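Local structure of hypothetical protein SpyM3_0169 (Streptococcus pyogenes, 1PG6) at residues D179-V184 with S224-Q229; I194-G199 with E208-T213. The protein is of unknown function but belongs to the AIM24 mitochondrial biogenesis family of the cupin clan and carries bound calcium ions. All coordinates share one frame; numbering follows the deposited sequence.

Contact 1. Residues D179-V184 with S224-Q229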
ATOM      1  N   ASP A 179      -4.667  16.476  -0.586  1.00 13.33           N
ATOM      2  CA  ASP A 179      -5.511  15.773   0.376  1.00 12.54           C
ATOM      3  C   ASP A 179      -4.872  14.380   0.475  1.00 13.32           C
ATOM      4  O   ASP A 179      -4.737  13.681  -0.535  1.00 12.81           O
ATOM      5  CB  ASP A 179      -6.929  15.698  -0.203  1.00 12.38           C
ATOM      6  CG  ASP A 179      -7.888  14.897   0.646  1.00 13.08           C
ATOM      7  OD1 ASP A 179      -7.464  14.189   1.580  1.00 15.43           O
ATOM      8  OD2 ASP A 179      -9.096  14.979   0.348  1.00 12.57           O
ATOM      9  N   ASN A 180      -4.467  13.966   1.673  1.00 11.95           N
ATOM     10  CA  ASN A 180      -3.796  12.672   1.808  1.00 12.16           C
ATOM     11  C   ASN A 180      -4.649  11.477   1.415  1.00 10.86           C
ATOM     12  O   ASN A 180      -4.117  10.413   1.095  1.00 12.64           O
ATOM     13  CB  ASN A 180      -3.279  12.479   3.234  1.00 12.92           C
ATOM     14  CG  ASN A 180      -2.263  11.355   3.334  1.00 13.74           C
ATOM     15  OD1 ASN A 180      -2.414  10.426   4.130  1.00 15.05           O
ATOM     16  ND2 ASN A 180      -1.226  11.432   2.517  1.00 11.76           N
ATOM     17  N   ALA A 181      -5.969  11.648   1.438  1.00 10.56           N
ATOM     18  CA  ALA A 181      -6.888  10.570   1.069  1.00  9.05           C
ATOM     19  C   ALA A 181      -6.754  10.239  -0.417  1.00  9.64           C
ATOM     20  O   ALA A 181      -7.210   9.190  -0.873  1.00 10.57           O
ATOM     21  CB  ALA A 181      -8.320  10.979   1.383  1.00 10.28           C
ATOM     22  N   HIS A 182      -6.136  11.148  -1.166  1.00  8.65           N
ATOM     23  CA  HIS A 182      -5.929  10.964  -2.604  1.00  9.31           C
ATOM     24  C   HIS A 182      -4.490  10.598  -2.951  1.00 10.90           C
ATOM     25  O   HIS A 182      -4.138  10.468  -4.124  1.00 11.02           O
ATOM     26  CB  HIS A 182      -6.325  12.233  -3.362  1.00  9.23           C
ATOM     27  CG  HIS A 182      -7.807  12.436  -3.464  1.00  8.58           C
ATOM     28  ND1 HIS A 182      -8.569  11.853  -4.452  1.00  8.17           N
ATOM     29  CD2 HIS A 182      -8.669  13.116  -2.673  1.00  9.70           C
ATOM     30  CE1 HIS A 182      -9.841  12.163  -4.263  1.00  8.26           C
ATOM     31  NE2 HIS A 182      -9.929  12.927  -3.190  1.00 11.08           N
ATOM     32  N   VAL A 183      -3.654  10.425  -1.930  1.00 10.15           N
ATOM     33  CA  VAL A 183      -2.256  10.084  -2.159  1.00 10.01           C
ATOM     34  C   VAL A 183      -2.037   8.581  -2.081  1.00  9.34           C
ATOM     35  O   VAL A 183      -2.331   7.950  -1.071  1.00 11.61           O
ATOM     36  CB  VAL A 183      -1.345  10.803  -1.137  1.00 10.25           C
ATOM     37  CG1 VAL A 183       0.096  10.340  -1.291  1.00  9.82           C
ATOM     38  CG2 VAL A 183      -1.441  12.310  -1.336  1.00 10.35           C
ATOM     39  N   VAL A 184      -1.530   8.003  -3.164  1.00  9.14           N
ATOM     40  CA  VAL A 184      -1.282   6.567  -3.210  1.00  9.38           C
ATOM     41  C   VAL A 184       0.121   6.210  -2.714  1.00 10.44           C
ATOM     42  O   VAL A 184       0.286   5.484  -1.731  1.00  9.89           O
ATOM     43  CB  VAL A 184      -1.437   6.021  -4.652  1.00  9.37           C
ATOM     44  CG1 VAL A 184      -1.132   4.525  -4.687  1.00 10.49           C
ATOM     45  CG2 VAL A 184      -2.851   6.284  -5.156  1.00  9.18           C
ATOM     46  N   SER A 224      -8.010   9.192  -8.004  1.00  7.25           N
ATOM     47  CA  SER A 224      -9.136  10.098  -8.209  1.00  7.77           C
ATOM     48  C   SER A 224     -10.359   9.936  -7.308  1.00  7.99           C
ATOM     49  O   SER A 224     -11.371  10.598  -7.521  1.00  8.06           O
ATOM     50  CB  SER A 224      -9.573  10.055  -9.674  1.00  7.78           C
ATOM     51  OG  SER A 224     -10.112   8.793  -9.994  1.00  9.50           O
ATOM     52  N   LEU A 225     -10.284   9.050  -6.317  1.00  7.96           N
ATOM     53  CA  LEU A 225     -11.393   8.861  -5.388  1.00  7.84           C
ATOM     54  C   LEU A 225     -10.898   8.856  -3.944  1.00  8.56           C
ATOM     55  O   LEU A 225      -9.743   8.523  -3.662  1.00  8.74           O
ATOM     56  CB  LEU A 225     -12.155   7.563  -5.684  1.00  7.98           C
ATOM     57  CG  LEU A 225     -12.946   7.576  -6.999  1.00  7.01           C
ATOM     58  CD1 LEU A 225     -13.534   6.199  -7.254  1.00  7.58           C
ATOM     59  CD2 LEU A 225     -14.053   8.618  -6.926  1.00  6.72           C
ATOM     60  N   ASN A 226     -11.793   9.228  -3.040  1.00  8.25           N
ATOM     61  CA  ASN A 226     -11.510   9.319  -1.606  1.00  9.51           C
ATOM     62  C   ASN A 226     -12.366   8.269  -0.900  1.00  8.99           C
ATOM     63  O   ASN A 226     -13.583   8.386  -0.873  1.00  9.93           O
ATOM     64  CB  ASN A 226     -11.900  10.726  -1.137  1.00  9.57           C
ATOM     65  CG  ASN A 226     -11.604  10.974   0.327  1.00 11.86           C
ATOM     66  OD1 ASN A 226     -11.708  10.078   1.164  1.00 10.40           O
ATOM     67  ND2 ASN A 226     -11.248  12.213   0.644  1.00 14.10           N
ATOM     68  N   LEU A 227     -11.731   7.248  -0.330  1.00  9.23           N
ATOM     69  CA  LEU A 227     -12.461   6.178   0.342  1.00 11.98           C
ATOM     70  C   LEU A 227     -13.302   6.680   1.511  1.00 11.18           C
ATOM     71  O   LEU A 227     -14.436   6.236   1.703  1.00 12.03           O
ATOM     72  CB  LEU A 227     -11.491   5.097   0.828  1.00 12.47           C
ATOM     73  CG  LEU A 227     -12.092   3.736   1.178  1.00 15.64           C
ATOM     74  CD1 LEU A 227     -12.850   3.183  -0.029  1.00 15.12           C
ATOM     75  CD2 LEU A 227     -10.976   2.774   1.573  1.00 15.75           C
ATOM     76  N   GLU A 228     -12.754   7.608   2.286  1.00 12.93           N
ATOM     77  CA  GLU A 228     -13.489   8.146   3.422  1.00 16.03           C
ATOM     78  C   GLU A 228     -14.725   8.904   2.962  1.00 15.80           C
ATOM     79  O   GLU A 228     -15.797   8.777   3.558  1.00 16.88           O
ATOM     80  CB  GLU A 228     -12.597   9.066   4.252  1.00 18.79           C
ATOM     81  CG  GLU A 228     -13.286   9.607   5.491  1.00 21.87           C
ATOM     82  CD  GLU A 228     -12.300  10.130   6.512  1.00 26.97           C
ATOM     83  OE1 GLU A 228     -12.743  10.580   7.590  1.00 28.24           O
ATOM     84  OE2 GLU A 228     -11.084  10.086   6.237  1.00 31.13           O
ATOM     85  N   GLN A 229     -14.576   9.693   1.903  1.00 16.56           N
ATOM     86  CA  GLN A 229     -15.696  10.459   1.368  1.00 16.42           C
ATOM     87  C   GLN A 229     -16.754   9.520   0.812  1.00 15.38           C
ATOM     88  O   GLN A 229     -17.951   9.759   0.975  1.00 15.27           O
ATOM     89  CB  GLN A 229     -15.230  11.406   0.258  1.00 19.47           C
ATOM     90  CG  GLN A 229     -14.430  12.606   0.738  1.00 24.27           C
ATOM     91  CD  GLN A 229     -15.229  13.515   1.650  1.00 25.71           C
ATOM     92  OE1 GLN A 229     -16.334  13.943   1.312  1.00 29.23           O
ATOM     93  NE2 GLN A 229     -14.670  13.824   2.813  1.00 29.86           N
TER
HETATM   94  O   HOH W   1      -8.881   7.352   0.278  1.00 14.18           O
HETATM   95  O   HOH W   2     -11.744  14.271  -1.673  1.00 10.01           O

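Contact 2. Residues I194-G199 with E208-T213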
ATOM      1  N   ILE A 194       2.505  15.009   6.618  1.00 24.41           N
ATOM      2  CA  ILE A 194       1.058  14.841   6.699  1.00 23.99           C
ATOM      3  C   ILE A 194       0.604  15.628   7.923  1.00 26.44           C
ATOM      4  O   ILE A 194       1.091  15.400   9.030  1.00 26.30           O
ATOM      5  CB  ILE A 194       0.679  13.352   6.860  1.00 23.14           C
ATOM      6  CG1 ILE A 194       1.132  12.575   5.620  1.00 21.88           C
ATOM      7  CG2 ILE A 194      -0.828  13.211   7.058  1.00 21.13           C
ATOM      8  CD1 ILE A 194       0.942  11.071   5.711  1.00 20.44           C
ATOM      9  N   HIS A 195      -0.328  16.552   7.723  1.00 26.49           N
ATOM     10  CA  HIS A 195      -0.803  17.391   8.817  1.00 29.09           C
ATOM     11  C   HIS A 195      -2.194  17.941   8.540  1.00 31.36           C
ATOM     12  O   HIS A 195      -2.695  17.850   7.421  1.00 30.11           O
ATOM     13  CB  HIS A 195       0.168  18.554   9.002  1.00 28.16           C
ATOM     14  CG  HIS A 195       0.301  19.414   7.783  1.00 27.85           C
ATOM     15  ND1 HIS A 195      -0.542  20.474   7.525  1.00 26.94           N
ATOM     16  CD2 HIS A 195       1.136  19.331   6.719  1.00 27.30           C
ATOM     17  CE1 HIS A 195      -0.233  21.006   6.356  1.00 25.72           C
ATOM     18  NE2 HIS A 195       0.781  20.332   5.846  1.00 26.88           N
ATOM     19  N   LEU A 196      -2.810  18.519   9.566  1.00 34.87           N
ATOM     20  CA  LEU A 196      -4.138  19.103   9.425  1.00 39.48           C
ATOM     21  C   LEU A 196      -3.947  20.590   9.132  1.00 42.08           C
ATOM     22  O   LEU A 196      -3.057  21.226   9.697  1.00 42.37           O
ATOM     23  CB  LEU A 196      -4.935  18.909  10.720  1.00 41.01           C
ATOM     24  CG  LEU A 196      -6.453  19.099  10.641  1.00 42.89           C
ATOM     25  CD1 LEU A 196      -7.048  18.095   9.662  1.00 43.79           C
ATOM     26  CD2 LEU A 196      -7.068  18.916  12.021  1.00 44.20           C
ATOM     27  N   GLU A 197      -4.773  21.143   8.248  1.00 45.26           N
ATOM     28  CA  GLU A 197      -4.660  22.552   7.883  1.00 48.81           C
ATOM     29  C   GLU A 197      -5.361  23.525   8.825  1.00 50.55           C
ATOM     30  O   GLU A 197      -5.078  24.722   8.802  1.00 50.39           O
ATOM     31  CB  GLU A 197      -5.183  22.783   6.462  1.00 49.53           C
ATOM     32  CG  GLU A 197      -4.307  22.215   5.361  1.00 51.79           C
ATOM     33  CD  GLU A 197      -4.695  22.738   3.990  1.00 53.18           C
ATOM     34  OE1 GLU A 197      -4.078  22.316   2.991  1.00 54.53           O
ATOM     35  OE2 GLU A 197      -5.617  23.577   3.912  1.00 54.40           O
ATOM     36  N   ASN A 198      -6.275  23.025   9.648  1.00 52.78           N
ATOM     37  CA  ASN A 198      -6.996  23.894  10.570  1.00 55.10           C
ATOM     38  C   ASN A 198      -7.689  23.147  11.703  1.00 55.90           C
ATOM     39  O   ASN A 198      -7.557  21.930  11.834  1.00 56.07           O
ATOM     40  CB  ASN A 198      -8.024  24.728   9.799  1.00 55.98           C
ATOM     41  CG  ASN A 198      -8.898  23.883   8.893  1.00 57.08           C
ATOM     42  OD1 ASN A 198      -9.609  22.989   9.354  1.00 57.61           O
ATOM     43  ND2 ASN A 198      -8.851  24.163   7.594  1.00 56.88           N
ATOM     44  N   GLY A 199      -8.430  23.892  12.518  1.00 56.89           N
ATOM     45  CA  GLY A 199      -9.134  23.303  13.641  1.00 57.98           C
ATOM     46  C   GLY A 199     -10.124  22.227  13.247  1.00 58.61           C
ATOM     47  O   GLY A 199     -10.542  22.146  12.092  1.00 58.60           O
ATOM     48  N   GLU A 208     -12.635  18.314   4.845  1.00 18.56           N
ATOM     49  CA  GLU A 208     -11.274  17.974   4.435  1.00 17.92           C
ATOM     50  C   GLU A 208     -10.461  17.413   5.596  1.00 19.37           C
ATOM     51  O   GLU A 208     -10.426  17.992   6.685  1.00 20.70           O
ATOM     52  CB  GLU A 208     -10.549  19.203   3.874  1.00 18.17           C
ATOM     53  CG  GLU A 208     -11.047  19.695   2.533  1.00 17.45           C
ATOM     54  CD  GLU A 208     -10.975  18.623   1.474  1.00 17.37           C
ATOM     55  OE1 GLU A 208      -9.982  17.868   1.446  1.00 16.03           O
ATOM     56  OE2 GLU A 208     -11.908  18.539   0.661  1.00 15.42           O
ATOM     57  N   GLY A 209      -9.804  16.286   5.348  1.00 18.48           N
ATOM     58  CA  GLY A 209      -8.974  15.660   6.361  1.00 18.38           C
ATOM     59  C   GLY A 209      -7.538  16.129   6.218  1.00 16.58           C
ATOM     60  O   GLY A 209      -7.283  17.133   5.553  1.00 17.75           O
ATOM     61  N   VAL A 210      -6.603  15.404   6.826  1.00 16.67           N
ATOM     62  CA  VAL A 210      -5.196  15.772   6.762  1.00 17.82           C
ATOM     63  C   VAL A 210      -4.684  15.839   5.330  1.00 18.43           C
ATOM     64  O   VAL A 210      -5.128  15.089   4.458  1.00 16.63           O
ATOM     65  CB  VAL A 210      -4.299  14.773   7.538  1.00 18.55           C
ATOM     66  CG1 VAL A 210      -4.613  14.833   9.026  1.00 20.06           C
ATOM     67  CG2 VAL A 210      -4.504  13.364   7.001  1.00 18.87           C
ATOM     68  N   VAL A 211      -3.750  16.751   5.097  1.00 18.39           N
ATOM     69  CA  VAL A 211      -3.154  16.907   3.781  1.00 17.92           C
ATOM     70  C   VAL A 211      -1.701  16.463   3.863  1.00 18.34           C
ATOM     71  O   VAL A 211      -1.140  16.337   4.954  1.00 19.59           O
ATOM     72  CB  VAL A 211      -3.200  18.374   3.303  1.00 17.92           C
ATOM     73  CG1 VAL A 211      -4.639  18.853   3.231  1.00 20.74           C
ATOM     74  CG2 VAL A 211      -2.389  19.257   4.238  1.00 20.87           C
ATOM     75  N   ASN A 212      -1.103  16.212   2.706  1.00 16.98           N
ATOM     76  CA  ASN A 212       0.289  15.797   2.638  1.00 17.05           C
ATOM     77  C   ASN A 212       1.015  16.871   1.834  1.00 16.63           C
ATOM     78  O   ASN A 212       0.663  17.137   0.684  1.00 14.20           O
ATOM     79  CB  ASN A 212       0.405  14.442   1.925  1.00 15.44           C
ATOM     80  CG  ASN A 212       1.723  13.740   2.208  1.00 15.92           C
ATOM     81  OD1 ASN A 212       2.757  14.384   2.398  1.00 16.62           O
ATOM     82  ND2 ASN A 212       1.695  12.412   2.223  1.00 15.30           N
ATOM     83  N   THR A 213       2.004  17.515   2.449  1.00 16.20           N
ATOM     84  CA  THR A 213       2.773  18.541   1.756  1.00 16.88           C
ATOM     85  C   THR A 213       4.112  17.943   1.333  1.00 16.65           C
ATOM     86  O   THR A 213       4.891  17.479   2.169  1.00 16.97           O
ATOM     87  CB  THR A 213       3.025  19.774   2.653  1.00 18.19           C
ATOM     88  OG1 THR A 213       1.778  20.426   2.927  1.00 19.52           O
ATOM     89  CG2 THR A 213       3.962  20.755   1.957  1.00 18.72           C
TER
HETATM   90  O   HOH W   3      -6.934  19.749   6.299  1.00 33.29           O

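Contact 1. Residues D179-V184 with S224-Q229
Ala181 and His182 meet Asn226 in a surface contact bridged by water, where the 3-10 turn between strands 174-179 and 183-187 lies against the N-terminus of the C-terminal helix, 227-234. The principle illustrated is that a 3-10 turn and a helix start can meet with no direct hydrogen bond between the two segments, two waters bridging them beside the packed side chains. One takes the N-H of Leu227, in the first turn of the helix, and donates to Ala181 O at 2.7 Å. The other lies in the plane of the His182 ring, 2.7 Å from NE2, and accepts from Asn226 ND2. Between them sits the Asn226 amide, with the methyl of Ala181 over one face, CB 3.4 Å from CG. Its CG stands anti to the backbone N (chi1 -178°), which brings OD1 back to the helix start. There Gln229 N, above the opposite face, donates to OD1 at 3.0 Å, a capping bond from Asn226, the N-cap residue. The imidazole of His182 stands perpendicular to this amide; NE2 approaches Asn226 CB at 3.6 Å, while CE1 lies against the carbonyl carbon of Leu225. A bond from ND1 to Gln223 O, together with the water at NE2, should fix the rotation of the ring. Asp179, its CG at the edge of that ring and OD2 3.5 Å from Asn226 ND2, closes an Asx turn, OD1 accepting from Ala181 N at 3.0 Å from above the carboxylate plane. Strand 219-223, which leads into 224-229, pairs with strand 183-187 in a six-stranded antiparallel sheet, while Leu225 and Leu227 rest on Phe163 and Ser224 OG accepts from Ser165 N in the adjoining loop.

Contact 2. Residues I194-G199 with E208-T213
His195 and Val211 form the hydrogen-bonded pair of an antiparallel ladder that joins strand 191-195 to strand 211-215, the middle member of a three-stranded sheet. Each residue donates to the other: His195 N reaches Val211 O at 2.9 Å, and Val211 N reaches His195 O at 2.8 Å. A third link comes from the imidazole, whose NE2 is hydrogen-bonded to Thr213 OG1 at 3.1 Å with an angle of 163°. Thr213 OG1 meets the ring at its edge and is also bonded to Thr177 OG1, tying the histidine across the central strand to strand 174-179. With chi1 at 60°, His195 CG sits between its own backbone N and carbonyl carbon, and the ring folds back over Val211. Val211 CG2 makes a CH-pi contact with one ring face, 3.8 Å from the centroid and displaced toward the rim. The extended Glu197 side chain crosses the two Val211 methyls at about a right angle. Ile194 points to the other face of the sheet, where it pairs with Asn212 and its CG1 lies against the amide nitrogen. Just past the ladder Leu196 CD1 still packs on Val210, and beyond it a water accepts from Glu197 N while donating to Gly209 O. On the face shared with Asn212, Ile194 CG2 reaches diagonally to Val210 CG2 at 3.7 Å.

In the fold
Contact 2 is nested along the chain inside the loop closed by contact 1, and the centres of the two lie about 12 Å apart. They touch through the 3-10 turn: Asn180 N lies 3.1 Å from Val210 O, a probable hydrogen bond, so the turn that faces the C-terminal helix also borders the three-stranded sheet. Asn180 OD1 adds packing against Ile194 CD1 at 3.8 Å. Nearby, Asp179 OD2 and Glu208 OE1 approach to 3.2 Å, a closeness that may raise the proton affinity of one carboxylate. The Leu225 side chain of contact 1 lies about 9 Å from a bound calcium, near enough to neighbour that site without belonging to it.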